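Local coordinates for protein MIP07328p (Drosophila melanogaster, PDB 6FKK) that probably acts as a chemorepellent axon-guidance cue, a membrane-anchored semaphorin that signals between cells by binding semaphorin receptors, at residues 18-23 against 47-52; 28-33 against 38-43; 87-90 against 96-99. All coordinates share one frame; numbering follows the deposited sequence.

In the fold
Strand 18-21, within segment 18-23, lies at the edge of the sheet that also holds strands 452-456, 461-465 and 469-474, joining the two ends of the sema-domain beta-propeller. The chain then folds the next sheet, strands 29-33 to 56-61. Contact 2 pairs its first two strands in a tight hairpin; contact 1 closes the wider loop around that hairpin, packing 18-23 on the third strand, 45-50, which is bonded to strand 37-41 of contact 2. Contact 3 follows in series as the first hairpin of the next sheet. Arg87 and Tyr89 touch contact 2, while contacts 1 and 3 do not meet. Together they join three successive blades.

Contact 1 (18-23 against 47-52); sequences AHFIGN and YNVSLN. With NAG (2-acetamido-2-deoxy-beta-D-glucopyranose), chain C; NAG (2-acetamido-2-deoxy-beta-D-glucopyranose), chain D.
At the closure of the sema-domain beta-propeller, Phe20 of the N-terminal edge strand packs on Tyr47 and Val49 of the neighbouring blade. The two segments sit in different sheets: strand 18-21 is bonded through its backbone to strand 469-474, with Phe20 paired to Leu470, whereas strand 45-50 belongs to the blade built by residues 29-61. Side chains therefore carry the contact, and the nearest CA atoms, those of Phe20 and Val49, stay 8.7 Å apart.

Phe20 spans that gap because its CG lies anti to the backbone N (chi1 178°), which carries the ring across to Tyr47 and Val49. Its far end meets the Tyr47 ring in a T-shaped, edge-to-face stack: Phe20 CZ stands over the face of Tyr47, displaced toward the rim, 3.8 Å from Tyr47 CD2. The ring planes are turned 70° apart and their centroids lie 5.5 Å from each other. Val49 adds a methyl over one face of the Phe20 ring, its CG2 being 4.2 Å from Phe20 CE1. Phe28 touches both rings and extends this apolar seam, and Glu56 also borders Phe20.

Glycans flank the seam without entering it. Asn23 ND2 is bonded covalently to C1 of one N-acetylglucosamine, and Asn48 ND2 to C1 of another. Where strand 45-50 ends, Ser50 OG donates a hydrogen bond of 2.7 Å to Asn52 OD1, reaching the amide oxygen from above the carbonyl plane.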
loop_
_atom_site.group_PDB
_atom_site.type_symbol
_atom_site.label_atom_id
_atom_site.label_comp_id
_atom_site.label_asym_id
_atom_site.label_seq_id
_atom_site.Cartn_x
_atom_site.Cartn_y
_atom_site.Cartn_z
ATOM N N ALA A 18 14.197 19.342 2.274
ATOM C CA ALA A 18 14.392 19.215 3.710
ATOM C C ALA A 18 14.668 17.757 4.046
ATOM O O ALA A 18 14.387 16.855 3.254
ATOM C CB ALA A 18 13.177 19.731 4.491
ATOM N N HIS A 19 15.223 17.536 5.234
ATOM C CA HIS A 19 15.559 16.190 5.675
ATOM C C HIS A 19 15.360 16.084 7.180
ATOM O O HIS A 19 15.673 17.018 7.924
ATOM C CB HIS A 19 17.001 15.826 5.298
ATOM C CG HIS A 19 18.028 16.743 5.883
ATOM N ND1 HIS A 19 18.673 16.476 7.071
ATOM C CD2 HIS A 19 18.517 17.928 5.447
ATOM C CE1 HIS A 19 19.519 17.454 7.340
ATOM N NE2 HIS A 19 19.443 18.348 6.371
ATOM N N PHE A 20 14.827 14.943 7.615
ATOM C CA PHE A 20 14.642 14.619 9.027
ATOM C C PHE A 20 15.390 13.318 9.290
ATOM O O PHE A 20 14.954 12.250 8.851
ATOM C CB PHE A 20 13.156 14.489 9.367
ATOM C CG PHE A 20 12.887 14.116 10.799
ATOM C CD1 PHE A 20 12.766 15.095 11.771
ATOM C CD2 PHE A 20 12.740 12.789 11.170
ATOM C CE1 PHE A 20 12.514 14.756 13.089
ATOM C CE2 PHE A 20 12.490 12.444 12.485
ATOM C CZ PHE A 20 12.375 13.430 13.445
ATOM N N ILE A 21 16.508 13.405 10.005
ATOM C CA ILE A 21 17.473 12.314 10.095
ATOM C C ILE A 21 17.439 11.713 11.494
ATOM O O ILE A 21 17.502 12.438 12.493
ATOM C CB ILE A 21 18.893 12.791 9.747
ATOM C CG1 ILE A 21 18.909 13.477 8.382
ATOM C CG2 ILE A 21 19.868 11.626 9.767
ATOM C CD1 ILE A 21 18.512 12.575 7.236
ATOM N N GLY A 22 17.342 10.385 11.555
ATOM C CA GLY A 22 17.597 9.638 12.767
ATOM C C GLY A 22 18.644 8.565 12.507
ATOM O O GLY A 22 19.165 8.432 11.396
ATOM N N ASN A 23 18.943 7.807 13.557
ATOM C CA ASN A 23 19.879 6.702 13.414
ATOM C C ASN A 23 19.293 5.617 12.516
ATOM O O ASN A 23 18.076 5.497 12.349
ATOM C CB ASN A 23 20.238 6.123 14.784
ATOM C CG ASN A 23 21.368 6.876 15.454
ATOM O OD1 ASN A 23 22.379 7.188 14.823
ATOM N ND2 ASN A 23 21.206 7.173 16.739
ATOM N N TYR A 47 7.080 10.515 16.479
ATOM C CA TYR A 47 7.361 11.911 16.172
ATOM C C TYR A 47 6.190 12.556 15.441
ATOM O O TYR A 47 5.606 11.958 14.531
ATOM C CB TYR A 47 8.623 12.044 15.310
ATOM C CG TYR A 47 9.870 11.430 15.908
ATOM C CD1 TYR A 47 10.195 10.099 15.673
ATOM C CD2 TYR A 47 10.732 12.184 16.693
ATOM C CE1 TYR A 47 11.337 9.535 16.212
ATOM C CE2 TYR A 47 11.878 11.628 17.235
ATOM C CZ TYR A 47 12.174 10.303 16.990
ATOM O OH TYR A 47 13.311 9.743 17.527
ATOM N N ASN A 48 5.857 13.783 15.845
ATOM C CA ASN A 48 4.919 14.640 15.123
ATOM C C ASN A 48 5.758 15.643 14.337
ATOM O O ASN A 48 6.408 16.515 14.926
ATOM C CB ASN A 48 3.955 15.335 16.089
ATOM C CG ASN A 48 2.782 16.015 15.379
ATOM O OD1 ASN A 48 2.670 15.959 14.156
ATOM N ND2 ASN A 48 1.900 16.655 16.150
ATOM N N VAL A 49 5.766 15.510 13.012
ATOM C CA VAL A 49 6.690 16.240 12.151
ATOM C C VAL A 49 5.893 17.109 11.190
ATOM O O VAL A 49 5.004 16.613 10.488
ATOM C CB VAL A 49 7.612 15.283 11.374
ATOM C CG1 VAL A 49 8.577 16.066 10.501
ATOM C CG2 VAL A 49 8.359 14.371 12.335
ATOM N N SER A 50 6.219 18.398 11.153
ATOM C CA SER A 50 5.602 19.300 10.190
ATOM C C SER A 50 6.204 19.082 8.807
ATOM O O SER A 50 7.397 18.798 8.671
ATOM C CB SER A 50 5.792 20.750 10.631
ATOM O OG SER A 50 5.314 21.646 9.645
ATOM N N LEU A 51 5.372 19.213 7.774
ATOM C CA LEU A 51 5.784 18.874 6.418
ATOM C C LEU A 51 6.408 20.034 5.652
ATOM O O LEU A 51 7.000 19.802 4.592
ATOM C CB LEU A 51 4.593 18.334 5.618
ATOM C CG LEU A 51 4.194 16.889 5.919
ATOM C CD1 LEU A 51 3.120 16.409 4.954
ATOM C CD2 LEU A 51 5.412 15.984 5.859
ATOM N N ASN A 52 6.299 21.267 6.148
ATOM C CA ASN A 52 6.834 22.398 5.396
ATOM C C ASN A 52 8.359 22.407 5.414
ATOM O O ASN A 52 8.994 22.722 4.401
ATOM C CB ASN A 52 6.272 23.710 5.944
ATOM C CG ASN A 52 6.640 23.946 7.394
ATOM O OD1 ASN A 52 7.017 23.019 8.111
ATOM N ND2 ASN A 52 6.526 25.193 7.836
HETATM C C1 NAG C . 0.753 17.319 15.578
HETATM C C2 NAG C . -0.533 17.089 16.358
HETATM C C3 NAG C . -1.698 17.782 15.659
HETATM C C4 NAG C . -1.409 19.276 15.566
HETATM C C5 NAG C . -0.029 19.589 14.976
HETATM C C6 NAG C . 0.385 21.019 15.253
HETATM C C7 NAG C . -1.250 14.661 16.022
HETATM C C8 NAG C . -1.412 14.874 14.541
HETATM N N2 NAG C . -0.838 15.711 16.764
HETATM O O3 NAG C . -2.878 17.562 16.429
HETATM O O4 NAG C . -2.396 19.896 14.751
HETATM O O5 NAG C . 1.021 18.755 15.515
HETATM O O6 NAG C . -0.088 21.464 16.519
HETATM O O7 NAG C . -1.498 13.568 16.542
HETATM C C1 NAG D . 22.222 7.887 17.474
HETATM C C2 NAG D . 21.727 8.318 18.862
HETATM C C3 NAG D . 22.842 9.033 19.628
HETATM C C4 NAG D . 24.105 8.183 19.654
HETATM C C5 NAG D . 24.501 7.795 18.234
HETATM C C6 NAG D . 25.700 6.876 18.182
HETATM C C7 NAG D . 19.722 9.421 19.767
HETATM C C8 NAG D . 18.565 10.325 19.462
HETATM N N2 NAG D . 20.554 9.172 18.750
HETATM O O3 NAG D . 22.418 9.298 20.961
HETATM O O4 NAG D . 25.170 8.905 20.263
HETATM O O5 NAG D . 23.415 7.098 17.607
HETATM O O6 NAG D . 26.750 7.434 17.405
HETATM O O7 NAG D . 19.895 8.941 20.884
#

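Contact 2 (28-33 against 38-43); sequences FKILDH and VLVGAK. With NAG (2-acetamido-2-deoxy-beta-D-glucopyranose), chain C.
Phe28 lays the edge of its ring against Ala42, with CD1 3.5 Å from Ala42 CB and that methyl in the ring plane. Val40 CG1 approaches the same ring obliquely, 3.6 Å from Phe28 CD1. The Phe28 CG is anti to its carbonyl carbon (chi1 -75°), an orientation that brings the ring alongside segment 38-43. An alanine here would remove the ring and is likely to leave Val40 CG1 and the Ala42 methyl without their apolar cover.

On the face shared with Val40, Ile30 CD1 fits between two valines, 3.7 Å from Val38 CG2 and equally far from Val40 CG2; His33 CB also packs on Val38 CG2. Leu31 lays its CG and CD1 beside Gly41, which has no side chain to meet them. Leu39, on the face opposite Ile30 and Val40, reaches the glycan on Asn48, its CD1 being 3.5 Å from the acetamide methyl C8 of that N-acetylglucosamine.

Backbone bonds set these side chains in place. Gly41 N donates to Lys29 O, while the return bond from Lys29 N to Gly41 O is weak. Leu39 is gripped at both ends: its O accepts from Leu31 N at 3.0 Å, nearly straight at 170°, and its N donates to Asp32 O. Farther out, Tyr47 backs Phe28, Tyr89 covers Leu31 and Leu39, and Glu452 OE1 accepts from Ile30 N. This is an antiparallel beta hairpin, the first two strands of a four-stranded propeller blade.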
loop_
_atom_site.group_PDB
_atom_site.type_symbol
_atom_site.label_atom_id
_atom_site.label_comp_id
_atom_site.label_asym_id
_atom_site.label_seq_id
_atom_site.Cartn_x
_atom_site.Cartn_y
_atom_site.Cartn_z
ATOM N N PHE A 28 12.042 3.700 10.879
ATOM C CA PHE A 28 10.881 4.580 10.831
ATOM C C PHE A 28 9.696 3.895 10.154
ATOM O O PHE A 28 9.857 3.028 9.290
ATOM C CB PHE A 28 11.219 5.875 10.088
ATOM C CG PHE A 28 12.062 6.834 10.883
ATOM C CD1 PHE A 28 11.977 6.875 12.263
ATOM C CD2 PHE A 28 12.941 7.696 10.247
ATOM C CE1 PHE A 28 12.751 7.758 12.996
ATOM C CE2 PHE A 28 13.719 8.579 10.974
ATOM C CZ PHE A 28 13.623 8.608 12.351
ATOM N N LYS A 29 8.495 4.304 10.558
ATOM C CA LYS A 29 7.253 3.830 9.960
ATOM C C LYS A 29 6.211 4.931 10.079
ATOM O O LYS A 29 6.017 5.484 11.165
ATOM C CB LYS A 29 6.756 2.550 10.641
ATOM C CG LYS A 29 5.340 2.135 10.259
ATOM C CD LYS A 29 5.288 1.436 8.908
ATOM C CE LYS A 29 3.863 1.016 8.565
ATOM N NZ LYS A 29 3.257 0.152 9.622
ATOM N N ILE A 30 5.551 5.248 8.970
ATOM C CA ILE A 30 4.532 6.291 8.962
ATOM C C ILE A 30 3.241 5.725 9.536
ATOM O O ILE A 30 2.754 4.679 9.089
ATOM C CB ILE A 30 4.319 6.838 7.542
ATOM C CG1 ILE A 30 5.610 7.464 7.007
ATOM C CG2 ILE A 30 3.192 7.859 7.528
ATOM C CD1 ILE A 30 6.097 8.652 7.811
ATOM N N LEU A 31 2.683 6.413 10.531
ATOM C CA LEU A 31 1.466 5.969 11.199
ATOM C C LEU A 31 0.233 6.776 10.828
ATOM O O LEU A 31 -0.866 6.219 10.802
ATOM C CB LEU A 31 1.653 6.013 12.721
ATOM C CG LEU A 31 2.799 5.156 13.265
ATOM C CD1 LEU A 31 2.829 5.184 14.785
ATOM C CD2 LEU A 31 2.687 3.728 12.754
ATOM N N ASP A 32 0.386 8.067 10.541
ATOM C CA ASP A 32 -0.729 8.906 10.126
ATOM C C ASP A 32 -0.166 10.140 9.438
ATOM O O ASP A 32 0.886 10.648 9.834
ATOM C CB ASP A 32 -1.607 9.310 11.319
ATOM C CG ASP A 32 -2.876 10.027 10.896
ATOM O OD1 ASP A 32 -3.766 9.369 10.315
ATOM O OD2 ASP A 32 -2.983 11.248 11.146
ATOM N N HIS A 33 -0.866 10.616 8.410
ATOM C CA HIS A 33 -0.368 11.747 7.644
ATOM C C HIS A 33 -1.528 12.515 7.029
ATOM O O HIS A 33 -2.558 11.938 6.666
ATOM C CB HIS A 33 0.602 11.298 6.543
ATOM C CG HIS A 33 -0.068 10.631 5.381
ATOM N ND1 HIS A 33 -0.594 11.337 4.321
ATOM C CD2 HIS A 33 -0.302 9.324 5.115
ATOM C CE1 HIS A 33 -1.120 10.494 3.451
ATOM N NE2 HIS A 33 -0.955 9.266 3.909
ATOM N N VAL A 38 2.646 14.831 9.876
ATOM C CA VAL A 38 2.827 13.398 9.680
ATOM C C VAL A 38 3.377 12.793 10.966
ATOM O O VAL A 38 4.202 13.405 11.652
ATOM C CB VAL A 38 3.755 13.107 8.481
ATOM C CG1 VAL A 38 5.136 13.709 8.709
ATOM C CG2 VAL A 38 3.849 11.611 8.217
ATOM N N LEU A 39 2.901 11.595 11.298
ATOM C CA LEU A 39 3.353 10.859 12.472
ATOM C C LEU A 39 4.305 9.752 12.039
ATOM O O LEU A 39 4.028 9.030 11.075
ATOM C CB LEU A 39 2.171 10.265 13.241
ATOM C CG LEU A 39 1.483 11.136 14.297
ATOM C CD1 LEU A 39 0.863 12.380 13.681
ATOM C CD2 LEU A 39 0.438 10.328 15.056
ATOM N N VAL A 40 5.420 9.618 12.752
ATOM C CA VAL A 40 6.462 8.653 12.420
ATOM C C VAL A 40 6.695 7.774 13.641
ATOM O O VAL A 40 7.241 8.235 14.652
ATOM C CB VAL A 40 7.762 9.339 11.981
ATOM C CG1 VAL A 40 8.796 8.303 11.569
ATOM C CG2 VAL A 40 7.491 10.312 10.846
ATOM N N GLY A 41 6.287 6.510 13.551
ATOM C CA GLY A 41 6.569 5.551 14.601
ATOM C C GLY A 41 7.983 5.016 14.506
ATOM O O GLY A 41 8.376 4.468 13.472
ATOM N N ALA A 42 8.759 5.169 15.578
ATOM C CA ALA A 42 10.170 4.814 15.538
ATOM C C ALA A 42 10.578 3.970 16.735
ATOM O O ALA A 42 9.725 3.471 17.476
ATOM C CB ALA A 42 11.032 6.076 15.487
ATOM N N LYS A 43 11.885 3.810 16.927
ATOM C CA LYS A 43 12.406 3.101 18.089
ATOM C C LYS A 43 12.203 3.959 19.329
ATOM O O LYS A 43 12.781 5.045 19.441
ATOM C CB LYS A 43 13.882 2.767 17.891
ATOM C CG LYS A 43 14.538 2.151 19.116
ATOM C CD LYS A 43 15.978 1.746 18.843
ATOM C CE LYS A 43 16.818 2.932 18.403
ATOM N NZ LYS A 43 18.261 2.581 18.290
HETATM C C1 NAG C . 0.753 17.319 15.578
HETATM C C2 NAG C . -0.533 17.089 16.358
HETATM C C3 NAG C . -1.698 17.782 15.659
HETATM C C4 NAG C . -1.409 19.276 15.566
HETATM C C5 NAG C . -0.029 19.589 14.976
HETATM C C6 NAG C . 0.385 21.019 15.253
HETATM C C7 NAG C . -1.250 14.661 16.022
HETATM C C8 NAG C . -1.412 14.874 14.541
HETATM N N2 NAG C . -0.838 15.711 16.764
HETATM O O3 NAG C . -2.878 17.562 16.429
HETATM O O4 NAG C . -2.396 19.896 14.751
HETATM O O5 NAG C . 1.021 18.755 15.515
HETATM O O6 NAG C . -0.088 21.464 16.519
HETATM O O7 NAG C . -1.498 13.568 16.542
#

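Contact 3 (87-90 against 96-99); sequences RVYA and EVLL
Strands 87-90 and 97-99 run antiparallel, 171° between their directions with axes 4.8 Å apart, and form the first hairpin of a four-stranded beta-propeller blade. Ala90 and Leu98 are its hydrogen-bonded pair: Leu98 N donates to Ala90 O at 2.8 Å, and Ala90 N returns a longer bond of 3.2 Å to Leu98 O. Tyr89 and Leu99 make the adjoining non-hydrogen-bonded pair, where CA-H...O contacts run from Tyr89 CA to Leu98 O and from Leu99 CA to Val88 O. One step further, Arg87 and Val88 both face Cys100 in a classic beta bulge.

Among the side chains, Tyr89 meets both Val97 and Leu99. A chi1 of 163° swings the Tyr89 ring away from its own backbone N and across the partner strand, where its edge comes to Val97, whose CG1 lies in the ring plane 3.5 Å from Tyr89 CE1. Leu99 CD2 reaches the root of the same side chain, 4.2 Å from Tyr89 CB, and the same methyl lies against Val88 O. Beyond the hairpin, Asp32 of the preceding blade and an N-acetylglucosamine border Tyr89, putting the tyrosine where two blades and a glycan meet.

Arg87 points away from segment 96-99; its NH2 is hydrogen-bonded to Tyr27 O, another tie to the preceding part of the chain. Leu98 CB rests against Ala90 O, the acceptor of the bond from its own backbone N. Ala90 and Leu98 share the face opposite Tyr89, where Phe157 of strand 154-158 covers Ala90 and the two CB atoms, Ala90 CB and Leu98 CB, stand 4.1 Å apart.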
loop_
_atom_site.group_PDB
_atom_site.type_symbol
_atom_site.label_atom_id
_atom_site.label_comp_id
_atom_site.label_asym_id
_atom_site.label_seq_id
_atom_site.Cartn_x
_atom_site.Cartn_y
_atom_site.Cartn_z
ATOM N N ARG A 87 4.121 1.064 16.314
ATOM C CA ARG A 87 3.652 0.612 15.012
ATOM C C ARG A 87 2.156 0.776 14.782
ATOM O O ARG A 87 1.696 0.492 13.672
ATOM C CB ARG A 87 4.024 -0.867 14.803
ATOM C CG ARG A 87 5.498 -1.110 14.528
ATOM C CD ARG A 87 5.884 -0.590 13.154
ATOM N NE ARG A 87 7.284 -0.852 12.834
ATOM C CZ ARG A 87 8.266 0.024 13.011
ATOM N NH1 ARG A 87 8.006 1.225 13.510
ATOM N NH2 ARG A 87 9.510 -0.301 12.687
ATOM N N VAL A 88 1.382 1.206 15.777
ATOM C CA VAL A 88 -0.070 1.305 15.644
ATOM C C VAL A 88 -0.529 2.623 16.254
ATOM O O VAL A 88 -0.270 2.888 17.433
ATOM C CB VAL A 88 -0.802 0.130 16.320
ATOM C CG1 VAL A 88 -2.306 0.325 16.232
ATOM C CG2 VAL A 88 -0.397 -1.193 15.688
ATOM N N TYR A 89 -1.216 3.442 15.459
ATOM C CA TYR A 89 -1.829 4.675 15.931
ATOM C C TYR A 89 -3.256 4.767 15.415
ATOM O O TYR A 89 -3.537 4.404 14.268
ATOM C CB TYR A 89 -1.041 5.917 15.487
ATOM C CG TYR A 89 -1.835 7.204 15.605
ATOM C CD1 TYR A 89 -2.045 7.804 16.840
ATOM C CD2 TYR A 89 -2.383 7.812 14.481
ATOM C CE1 TYR A 89 -2.777 8.975 16.951
ATOM C CE2 TYR A 89 -3.114 8.982 14.584
ATOM C CZ TYR A 89 -3.308 9.559 15.820
ATOM O OH TYR A 89 -4.034 10.723 15.924
ATOM N N ALA A 90 -4.154 5.261 16.264
ATOM C CA ALA A 90 -5.545 5.449 15.882
ATOM C C ALA A 90 -6.163 6.514 16.775
ATOM O O ALA A 90 -5.945 6.516 17.989
ATOM C CB ALA A 90 -6.337 4.141 15.986
ATOM N N GLU A 96 -9.730 10.145 22.156
ATOM C CA GLU A 96 -8.536 9.529 22.709
ATOM C C GLU A 96 -7.555 9.164 21.598
ATOM O O GLU A 96 -7.867 9.218 20.405
ATOM C CB GLU A 96 -8.897 8.279 23.510
ATOM C CG GLU A 96 -9.581 8.548 24.836
ATOM C CD GLU A 96 -9.869 7.272 25.604
ATOM O OE1 GLU A 96 -9.931 6.198 24.969
ATOM O OE2 GLU A 96 -10.026 7.342 26.841
ATOM N N VAL A 97 -6.351 8.774 22.010
ATOM C CA VAL A 97 -5.289 8.366 21.101
ATOM C C VAL A 97 -4.856 6.956 21.474
ATOM O O VAL A 97 -4.566 6.681 22.644
ATOM C CB VAL A 97 -4.095 9.338 21.149
ATOM C CG1 VAL A 97 -2.877 8.723 20.476
ATOM C CG2 VAL A 97 -4.462 10.658 20.490
ATOM N N LEU A 98 -4.818 6.068 20.488
ATOM C CA LEU A 98 -4.397 4.689 20.690
ATOM C C LEU A 98 -2.972 4.518 20.182
ATOM O O LEU A 98 -2.660 4.905 19.052
ATOM C CB LEU A 98 -5.341 3.723 19.973
ATOM C CG LEU A 98 -4.972 2.237 19.996
ATOM C CD1 LEU A 98 -4.828 1.731 21.424
ATOM C CD2 LEU A 98 -6.004 1.418 19.235
ATOM N N LEU A 99 -2.108 3.951 21.021
ATOM C CA LEU A 99 -0.717 3.716 20.657
ATOM C C LEU A 99 -0.311 2.312 21.073
ATOM O O LEU A 99 -0.512 1.921 22.227
ATOM C CB LEU A 99 0.215 4.743 21.308
ATOM C CG LEU A 99 0.531 5.997 20.496
ATOM C CD1 LEU A 99 1.579 6.836 21.212
ATOM C CD2 LEU A 99 1.001 5.621 19.100
#